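Local coordinates for XC6422 protein (Xanthomonas campestris, PDB 2FUK) that probably acts as a small serine hydrolase of the alpha/beta-hydrolase fold, one that lacks a lid domain, at residues D16-P21 with L97-E102; T59-A64 with G206-G211; E133-I138 with W215-P220. One frame throughout, in Å; residues are numbered along the deposited sequence.

Contact 1 of 3, residues D16-P21 with L97-E102; sequences DGPVGP and LRAVAE
Gly-17 and Ala-99 bring the two backbones closest, their CA atoms 5.9 Å apart, where the tip of a beta hairpin lies against the outer side of helix 92-107. The hairpin reverses through a type I turn from Gly-17 to Gly-20, held by Gly-17 N to Gly-20 O (2.7 Å) and by a longer return bond from Gly-20 N to Gly-17 O (3.3 Å). Gly-20 leaves the turn at a phi of 132°, a value that glycine adopts readily. On the helix a single methyl group does the touching. Ala-99 CB points at the hairpin and meets the ring of Pro-18 at CD, 4.0 Å away. Its other neighbours are backbone atoms, with Asp-16 O at 4.1 Å from Ala-99 CB. Beside Ala-99, Arg-98 NH1 forms a salt bridge with Glu-102 OE2, one helical turn on, at 2.9 Å; the oxygen lies nearly in the guanidinium plane, whereas the nitrogen stands 45° out of the carboxylate plane. Leu-97, Val-100 and Ala-101 turn to the sheet and pack on Ile-41, and Pro-18 also rests on Arg-78. This light, solvent-side contact joins the antiparallel N-terminal hairpin at the sheet edge to a helix covering the central parallel strands, an arrangement belonging to the alpha/beta-hydrolase fold.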
loop_
_atom_site.group_PDB
_atom_site.type_symbol
_atom_site.label_atom_id
_atom_site.label_comp_id
_atom_site.label_asym_id
_atom_site.label_seq_id
_atom_site.Cartn_x
_atom_site.Cartn_y
_atom_site.Cartn_z
ATOM N N ASP A 16 7.891 7.406 -29.247
ATOM C CA ASP A 16 9.024 7.469 -30.162
ATOM C C ASP A 16 10.277 7.865 -29.379
ATOM O O ASP A 16 10.340 8.953 -28.793
ATOM C CB ASP A 16 8.788 8.510 -31.259
ATOM C CG ASP A 16 7.784 8.059 -32.306
ATOM O OD1 ASP A 16 7.596 6.834 -32.488
ATOM O OD2 ASP A 16 7.196 8.950 -32.962
ATOM N N GLY A 17 11.268 6.981 -29.367
ATOM C CA GLY A 17 12.510 7.261 -28.671
ATOM C C GLY A 17 13.596 7.647 -29.654
ATOM O O GLY A 17 13.381 7.585 -30.868
ATOM N N PRO A 18 14.776 8.065 -29.170
ATOM C CA PRO A 18 15.853 8.447 -30.087
ATOM C C PRO A 18 16.287 7.363 -31.071
ATOM O O PRO A 18 16.735 7.679 -32.174
ATOM C CB PRO A 18 16.981 8.882 -29.145
ATOM C CG PRO A 18 16.629 8.256 -27.820
ATOM C CD PRO A 18 15.141 8.365 -27.776
ATOM N N VAL A 19 16.161 6.094 -30.691
ATOM C CA VAL A 19 16.563 5.016 -31.600
ATOM C C VAL A 19 15.406 4.082 -31.949
ATOM O O VAL A 19 15.617 2.955 -32.397
ATOM C CB VAL A 19 17.746 4.176 -31.020
ATOM C CG1 VAL A 19 18.975 5.065 -30.827
ATOM C CG2 VAL A 19 17.345 3.518 -29.710
ATOM N N GLY A 20 14.182 4.559 -31.755
ATOM C CA GLY A 20 13.026 3.739 -32.064
ATOM C C GLY A 20 12.007 3.742 -30.940
ATOM O O GLY A 20 12.160 4.475 -29.963
ATOM N N PRO A 21 10.960 2.912 -31.048
ATOM C CA PRO A 21 9.877 2.782 -30.066
ATOM C C PRO A 21 10.345 2.472 -28.647
ATOM O O PRO A 21 11.339 1.776 -28.446
ATOM C CB PRO A 21 9.028 1.644 -30.636
ATOM C CG PRO A 21 9.295 1.723 -32.109
ATOM C CD PRO A 21 10.772 1.953 -32.151
ATOM N N LEU A 97 15.442 8.496 -21.610
ATOM C CA LEU A 97 14.790 9.135 -20.472
ATOM C C LEU A 97 14.351 10.549 -20.862
ATOM O O LEU A 97 13.259 10.984 -20.499
ATOM C CB LEU A 97 15.755 9.209 -19.283
ATOM C CG LEU A 97 15.234 9.038 -17.849
ATOM C CD1 LEU A 97 16.180 9.759 -16.915
ATOM C CD2 LEU A 97 13.817 9.556 -17.681
ATOM N N ARG A 98 15.198 11.265 -21.601
ATOM C CA ARG A 98 14.849 12.623 -22.014
ATOM C C ARG A 98 13.596 12.639 -22.885
ATOM O O ARG A 98 12.770 13.540 -22.766
ATOM C CB ARG A 98 16.003 13.298 -22.774
ATOM C CG ARG A 98 15.635 14.706 -23.279
ATOM C CD ARG A 98 16.819 15.665 -23.335
ATOM N NE ARG A 98 17.737 15.419 -24.446
ATOM C CZ ARG A 98 17.440 15.641 -25.725
ATOM N NH1 ARG A 98 16.244 16.109 -26.060
ATOM N NH2 ARG A 98 18.349 15.420 -26.664
ATOM N N ALA A 99 13.464 11.654 -23.768
ATOM C CA ALA A 99 12.301 11.586 -24.646
ATOM C C ALA A 99 11.027 11.414 -23.825
ATOM O O ALA A 99 9.991 12.011 -24.127
ATOM C CB ALA A 99 12.454 10.424 -25.621
ATOM N N VAL A 100 11.111 10.589 -22.786
ATOM C CA VAL A 100 9.964 10.356 -21.929
ATOM C C VAL A 100 9.671 11.629 -21.137
ATOM O O VAL A 100 8.523 12.058 -21.040
ATOM C CB VAL A 100 10.225 9.171 -20.966
ATOM C CG1 VAL A 100 8.995 8.915 -20.095
ATOM C CG2 VAL A 100 10.563 7.918 -21.773
ATOM N N ALA A 101 10.713 12.240 -20.584
ATOM C CA ALA A 101 10.545 13.458 -19.804
ATOM C C ALA A 101 9.933 14.585 -20.633
ATOM O O ALA A 101 9.065 15.320 -20.155
ATOM C CB ALA A 101 11.895 13.907 -19.235
ATOM N N GLU A 102 10.388 14.734 -21.874
ATOM C CA GLU A 102 9.870 15.795 -22.730
ATOM C C GLU A 102 8.413 15.555 -23.121
ATOM O O GLU A 102 7.649 16.504 -23.294
ATOM C CB GLU A 102 10.752 15.956 -23.976
ATOM C CG GLU A 102 12.159 16.460 -23.645
ATOM C CD GLU A 102 13.018 16.748 -24.867
ATOM O OE1 GLU A 102 12.700 16.251 -25.969
ATOM O OE2 GLU A 102 14.027 17.476 -24.719
#

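Contact 2 of 3, residues T59-A64 with G206-G211; sequences TMAARA and GALQHG
With CG set anti to its carbonyl carbon and beside the backbone N (chi1 -73°), Leu-208 sends its CD1 methyl across to Ala-61 and Ala-64, one turn apart on the facing helix. The same first torsion in Gln-209 (-72°), followed by an extended chain, carries that side chain to the C-terminal side of Ala-64. Leu-208 CD1 settles between the two alanines: it lies 3.8 Å from the CA of Ala-61 and 3.9 Å from the CB of Ala-64. The Ala-61 methyl is only slightly further, CB to CD1 being 4.1 Å, and so the branch touches backbone as well as side chain. Gln-209 adds its aliphatic part, with CG 4.2 Å from Ala-64 CB, and places its amide beside the Ala-64 carbonyl, CD lying 3.7 Å from that O.

The segment axes approach to 9.5 Å, and their N-to-C directions differ by 37°. Both helices cover one face of the central sheet of an alpha/beta-hydrolase: Ala-61 and Leu-208 reach down to Ile-140 and Ile-138 of strand 136-140, and Leu-208 also packs on Ile-161. Ala-61 lies near, though not against, the GxSxG sequence around Ser-119, which probably forms the nucleophile elbow. All four touching residues are buried. Away from the alanine-leucine core the helices meet the second subunit, where Arg-63 NH1 forms a salt bridge with Glu-30 of that subunit and Gln-209 packs on Arg-205 of that subunit.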
loop_
_atom_site.group_PDB
_atom_site.type_symbol
_atom_site.label_atom_id
_atom_site.label_comp_id
_atom_site.label_asym_id
_atom_site.label_seq_id
_atom_site.Cartn_x
_atom_site.Cartn_y
_atom_site.Cartn_z
ATOM N N THR A 59 8.147 -1.335 -9.600
ATOM C CA THR A 59 6.710 -1.178 -9.412
ATOM C C THR A 59 6.310 -0.795 -7.993
ATOM O O THR A 59 5.288 -0.144 -7.811
ATOM C CB THR A 59 5.923 -2.433 -9.856
ATOM O OG1 THR A 59 6.366 -3.581 -9.129
ATOM C CG2 THR A 59 6.119 -2.662 -11.351
ATOM N N MET A 60 7.094 -1.183 -6.988
ATOM C CA MET A 60 6.742 -0.784 -5.627
ATOM C C MET A 60 7.095 0.688 -5.450
ATOM O O MET A 60 6.426 1.405 -4.714
ATOM C CB MET A 60 7.464 -1.623 -4.571
ATOM C CG MET A 60 7.151 -1.181 -3.139
ATOM S SD MET A 60 5.351 -1.178 -2.737
ATOM C CE MET A 60 5.307 -2.356 -1.345
ATOM N N ALA A 61 8.151 1.136 -6.123
ATOM C CA ALA A 61 8.533 2.539 -6.032
ATOM C C ALA A 61 7.415 3.337 -6.685
ATOM O O ALA A 61 7.040 4.406 -6.205
ATOM C CB ALA A 61 9.858 2.788 -6.763
ATOM N N ALA A 62 6.880 2.805 -7.780
ATOM C CA ALA A 62 5.802 3.478 -8.490
ATOM C C ALA A 62 4.559 3.543 -7.614
ATOM O O ALA A 62 3.905 4.579 -7.533
ATOM C CB ALA A 62 5.492 2.744 -9.800
ATOM N N ARG A 63 4.247 2.434 -6.952
ATOM C CA ARG A 63 3.076 2.362 -6.088
ATOM C C ARG A 63 3.204 3.325 -4.918
ATOM O O ARG A 63 2.232 3.961 -4.521
ATOM C CB ARG A 63 2.901 0.941 -5.554
ATOM C CG ARG A 63 1.583 0.714 -4.830
ATOM C CD ARG A 63 1.485 -0.721 -4.357
ATOM N NE ARG A 63 1.796 -1.676 -5.420
ATOM C CZ ARG A 63 1.952 -2.980 -5.217
ATOM N NH1 ARG A 63 1.819 -3.472 -3.993
ATOM N NH2 ARG A 63 2.248 -3.787 -6.230
ATOM N N ALA A 64 4.407 3.414 -4.362
ATOM C CA ALA A 64 4.671 4.295 -3.235
ATOM C C ALA A 64 4.340 5.745 -3.576
ATOM O O ALA A 64 3.795 6.482 -2.756
ATOM C CB ALA A 64 6.134 4.171 -2.828
ATOM N N GLY A 206 7.657 2.491 2.766
ATOM C CA GLY A 206 7.635 3.428 3.876
ATOM C C GLY A 206 8.768 4.435 3.844
ATOM O O GLY A 206 8.567 5.621 4.113
ATOM N N ALA A 207 9.967 3.963 3.515
ATOM C CA ALA A 207 11.130 4.833 3.461
ATOM C C ALA A 207 10.961 5.899 2.389
ATOM O O ALA A 207 11.324 7.055 2.595
ATOM C CB ALA A 207 12.387 4.017 3.191
ATOM N N LEU A 208 10.414 5.504 1.246
ATOM C CA LEU A 208 10.208 6.429 0.135
ATOM C C LEU A 208 9.169 7.479 0.490
ATOM O O LEU A 208 9.378 8.674 0.288
ATOM C CB LEU A 208 9.742 5.668 -1.111
ATOM C CG LEU A 208 10.745 4.803 -1.878
ATOM C CD1 LEU A 208 9.994 3.901 -2.854
ATOM C CD2 LEU A 208 11.736 5.694 -2.627
ATOM N N GLN A 209 8.044 7.022 1.030
ATOM C CA GLN A 209 6.966 7.928 1.382
ATOM C C GLN A 209 7.365 8.904 2.480
ATOM O O GLN A 209 7.101 10.103 2.380
ATOM C CB GLN A 209 5.716 7.125 1.761
ATOM C CG GLN A 209 5.074 6.493 0.532
ATOM C CD GLN A 209 3.855 5.635 0.816
ATOM O OE1 GLN A 209 3.109 5.298 -0.102
ATOM N NE2 GLN A 209 3.652 5.268 2.078
ATOM N N HIS A 210 8.022 8.411 3.519
ATOM C CA HIS A 210 8.435 9.312 4.584
ATOM C C HIS A 210 9.521 10.257 4.088
ATOM O O HIS A 210 9.583 11.421 4.499
ATOM C CB HIS A 210 8.961 8.528 5.781
ATOM C CG HIS A 210 9.375 9.399 6.921
ATOM N ND1 HIS A 210 8.472 10.139 7.655
ATOM C CD2 HIS A 210 10.598 9.689 7.426
ATOM C CE1 HIS A 210 9.119 10.845 8.563
ATOM N NE2 HIS A 210 10.412 10.591 8.444
ATOM N N GLY A 211 10.375 9.759 3.198
ATOM C CA GLY A 211 11.453 10.577 2.682
ATOM C C GLY A 211 11.032 11.730 1.791
ATOM O O GLY A 211 11.658 12.789 1.812
#

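Contact 3 of 3, residues E133-I138 with W215-P220; sequences EPQVLI and WLPATP
The carbonyl O of Gln-135, whose side chain reaches out to Pro-217, accepts a hydrogen bond from NE2 of Gln-157. The side chains of Val-136 and Trp-215 both also touch Gln-157, which thus borders the apolar centre of the contact as well as fixing the backbone beside it. That centre is a valine set against the benzo part of an indole. Val-136 puts both methyls at one ring atom: CG1 and CG2 each come within 3.8 Å of Trp-215 CE3. CG2 leans back to the base of the side chain, 3.9 Å from Trp-215 CB, while CG1 continues along the ring to CZ3 at 4.1 Å. The valine approaches the ring at a slant. Trp-215 has CG anti to its carbonyl carbon; chi1 of -59° and chi2 of -27° together bring the six-membered ring alongside Val-136, with NE1 on the far side, 6.1 Å from Val-136 CG2.

The valine lies at the N-terminal end of the strand 136-140 region, an inner parallel strand of the alpha/beta-hydrolase sheet, flanked by strands 112-118 and 158-163. Strand 112-118, helix 120-132 and strand 136-140 make a beta-alpha-beta unit, and the chain leaves the helix through Glu-133 with positive phi (41°). Leu-137 turns to this helix, away from the C-terminal segment, so that Val-136 and Leu-137 serve the two faces of the sheet. Trp-215 belongs to the irregular tail after helix 201-212. Further along the tail, Pro-217 lies loosely by the end of the Gln-135 side chain, while Leu-216 turns away to pack on Trp-114.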
loop_
_atom_site.group_PDB
_atom_site.type_symbol
_atom_site.label_atom_id
_atom_site.label_comp_id
_atom_site.label_asym_id
_atom_site.label_seq_id
_atom_site.Cartn_x
_atom_site.Cartn_y
_atom_site.Cartn_z
ATOM N N GLU A 133 16.458 18.744 -15.021
ATOM C CA GLU A 133 16.068 19.581 -13.891
ATOM C C GLU A 133 14.805 19.154 -13.138
ATOM O O GLU A 133 13.822 19.903 -13.060
ATOM C CB GLU A 133 15.914 21.030 -14.355
ATOM C CG GLU A 133 17.139 21.585 -15.065
ATOM C CD GLU A 133 17.019 23.069 -15.369
ATOM O OE1 GLU A 133 17.702 23.540 -16.311
ATOM O OE2 GLU A 133 16.252 23.767 -14.659
ATOM N N PRO A 134 14.812 17.941 -12.569
ATOM C CA PRO A 134 13.655 17.443 -11.819
ATOM C C PRO A 134 13.503 18.200 -10.495
ATOM O O PRO A 134 14.475 18.742 -9.963
ATOM C CB PRO A 134 13.995 15.975 -11.606
ATOM C CG PRO A 134 15.505 16.015 -11.467
ATOM C CD PRO A 134 15.883 16.931 -12.611
ATOM N N GLN A 135 12.285 18.237 -9.972
ATOM C CA GLN A 135 12.020 18.915 -8.709
ATOM C C GLN A 135 12.503 18.024 -7.569
ATOM O O GLN A 135 12.978 18.512 -6.542
ATOM C CB GLN A 135 10.517 19.208 -8.584
ATOM C CG GLN A 135 10.045 19.693 -7.215
ATOM C CD GLN A 135 8.610 20.216 -7.250
ATOM O OE1 GLN A 135 8.374 21.435 -7.304
ATOM N NE2 GLN A 135 7.644 19.296 -7.238
ATOM N N VAL A 136 12.379 16.715 -7.771
ATOM C CA VAL A 136 12.802 15.720 -6.796
ATOM C C VAL A 136 13.479 14.559 -7.516
ATOM O O VAL A 136 13.037 14.150 -8.594
ATOM C CB VAL A 136 11.596 15.147 -6.004
ATOM C CG1 VAL A 136 12.003 13.860 -5.273
ATOM C CG2 VAL A 136 11.094 16.167 -5.005
ATOM N N LEU A 137 14.556 14.045 -6.927
ATOM C CA LEU A 137 15.272 12.900 -7.486
ATOM C C LEU A 137 15.329 11.816 -6.417
ATOM O O LEU A 137 15.650 12.102 -5.267
ATOM C CB LEU A 137 16.699 13.276 -7.878
ATOM C CG LEU A 137 17.567 12.133 -8.422
ATOM C CD1 LEU A 137 17.019 11.646 -9.760
ATOM C CD2 LEU A 137 19.000 12.618 -8.585
ATOM N N ILE A 138 15.008 10.581 -6.793
ATOM C CA ILE A 138 15.055 9.469 -5.849
ATOM C C ILE A 138 15.983 8.407 -6.412
ATOM O O ILE A 138 15.786 7.939 -7.533
ATOM C CB ILE A 138 13.660 8.853 -5.639
ATOM C CG1 ILE A 138 12.717 9.902 -5.053
ATOM C CG2 ILE A 138 13.756 7.652 -4.710
ATOM C CD1 ILE A 138 11.258 9.544 -5.204
ATOM N N TRP A 215 8.197 17.115 0.537
ATOM C CA TRP A 215 8.460 17.751 -0.746
ATOM C C TRP A 215 7.213 17.752 -1.622
ATOM O O TRP A 215 7.238 18.241 -2.747
ATOM C CB TRP A 215 9.614 17.063 -1.483
ATOM C CG TRP A 215 10.901 17.057 -0.713
ATOM C CD1 TRP A 215 11.302 17.964 0.231
ATOM C CD2 TRP A 215 11.960 16.096 -0.820
ATOM N NE1 TRP A 215 12.542 17.622 0.721
ATOM C CE2 TRP A 215 12.969 16.480 0.092
ATOM C CE3 TRP A 215 12.153 14.947 -1.599
ATOM C CZ2 TRP A 215 14.157 15.750 0.246
ATOM C CZ3 TRP A 215 13.333 14.226 -1.445
ATOM C CH2 TRP A 215 14.317 14.629 -0.531
ATOM N N LEU A 216 6.120 17.198 -1.109
ATOM C CA LEU A 216 4.885 17.184 -1.878
ATOM C C LEU A 216 4.410 18.626 -2.020
ATOM O O LEU A 216 4.243 19.332 -1.023
ATOM C CB LEU A 216 3.823 16.342 -1.168
ATOM C CG LEU A 216 4.166 14.854 -1.080
ATOM C CD1 LEU A 216 3.117 14.120 -0.253
ATOM C CD2 LEU A 216 4.254 14.274 -2.485
ATOM N N PRO A 217 4.203 19.090 -3.262
ATOM C CA PRO A 217 3.747 20.473 -3.449
ATOM C C PRO A 217 2.359 20.769 -2.876
ATOM O O PRO A 217 2.086 21.903 -2.475
ATOM C CB PRO A 217 3.839 20.670 -4.967
ATOM C CG PRO A 217 3.688 19.284 -5.513
ATOM C CD PRO A 217 4.470 18.438 -4.556
ATOM N N ALA A 218 1.492 19.761 -2.825
ATOM C CA ALA A 218 0.144 19.935 -2.285
ATOM C C ALA A 218 -0.028 19.193 -0.960
ATOM O O ALA A 218 0.604 18.171 -0.720
ATOM C CB ALA A 218 -0.893 19.454 -3.294
ATOM N N THR A 219 -0.905 19.712 -0.108
ATOM C CA THR A 219 -1.154 19.127 1.201
ATOM C C THR A 219 -2.033 17.883 1.120
ATOM O O THR A 219 -3.184 17.957 0.690
ATOM C CB THR A 219 -1.836 20.151 2.123
ATOM O OG1 THR A 219 -1.032 21.338 2.195
ATOM C CG2 THR A 219 -2.029 19.567 3.519
ATOM N N PRO A 220 -1.509 16.723 1.548
ATOM C CA PRO A 220 -2.318 15.501 1.492
ATOM C C PRO A 220 -3.600 15.615 2.314
ATOM O O PRO A 220 -3.587 16.344 3.336
ATOM C CB PRO A 220 -1.375 14.432 2.038
ATOM C CG PRO A 220 -0.471 15.203 2.954
ATOM C CD PRO A 220 -0.198 16.455 2.164
ATOM O OXT PRO A 220 -4.591 14.964 1.918
#

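Overall arrangement
From the N terminus, contact 1 opens at the hairpin tip and closes on helix 92-107, so the peripheral hairpin is joined to a helix over the sheet. Contact 2 opens within that loop, at helix 56-66, and closes on helix 201-212; contacts 1 and 2 therefore cross, on opposite sides of the chain's centre, with their own centres 25 Å apart. Contact 3 begins after contact 1 has closed and ends in the C-terminal tail, beyond helix 201-212, crossing contact 2. Leu-208 CD2 meets Ile-138 CG2 at 3.5 Å and links those two directly. Together, contacts 2 and 3 fasten the last helix and the tail to the sheet and a neighbouring helix.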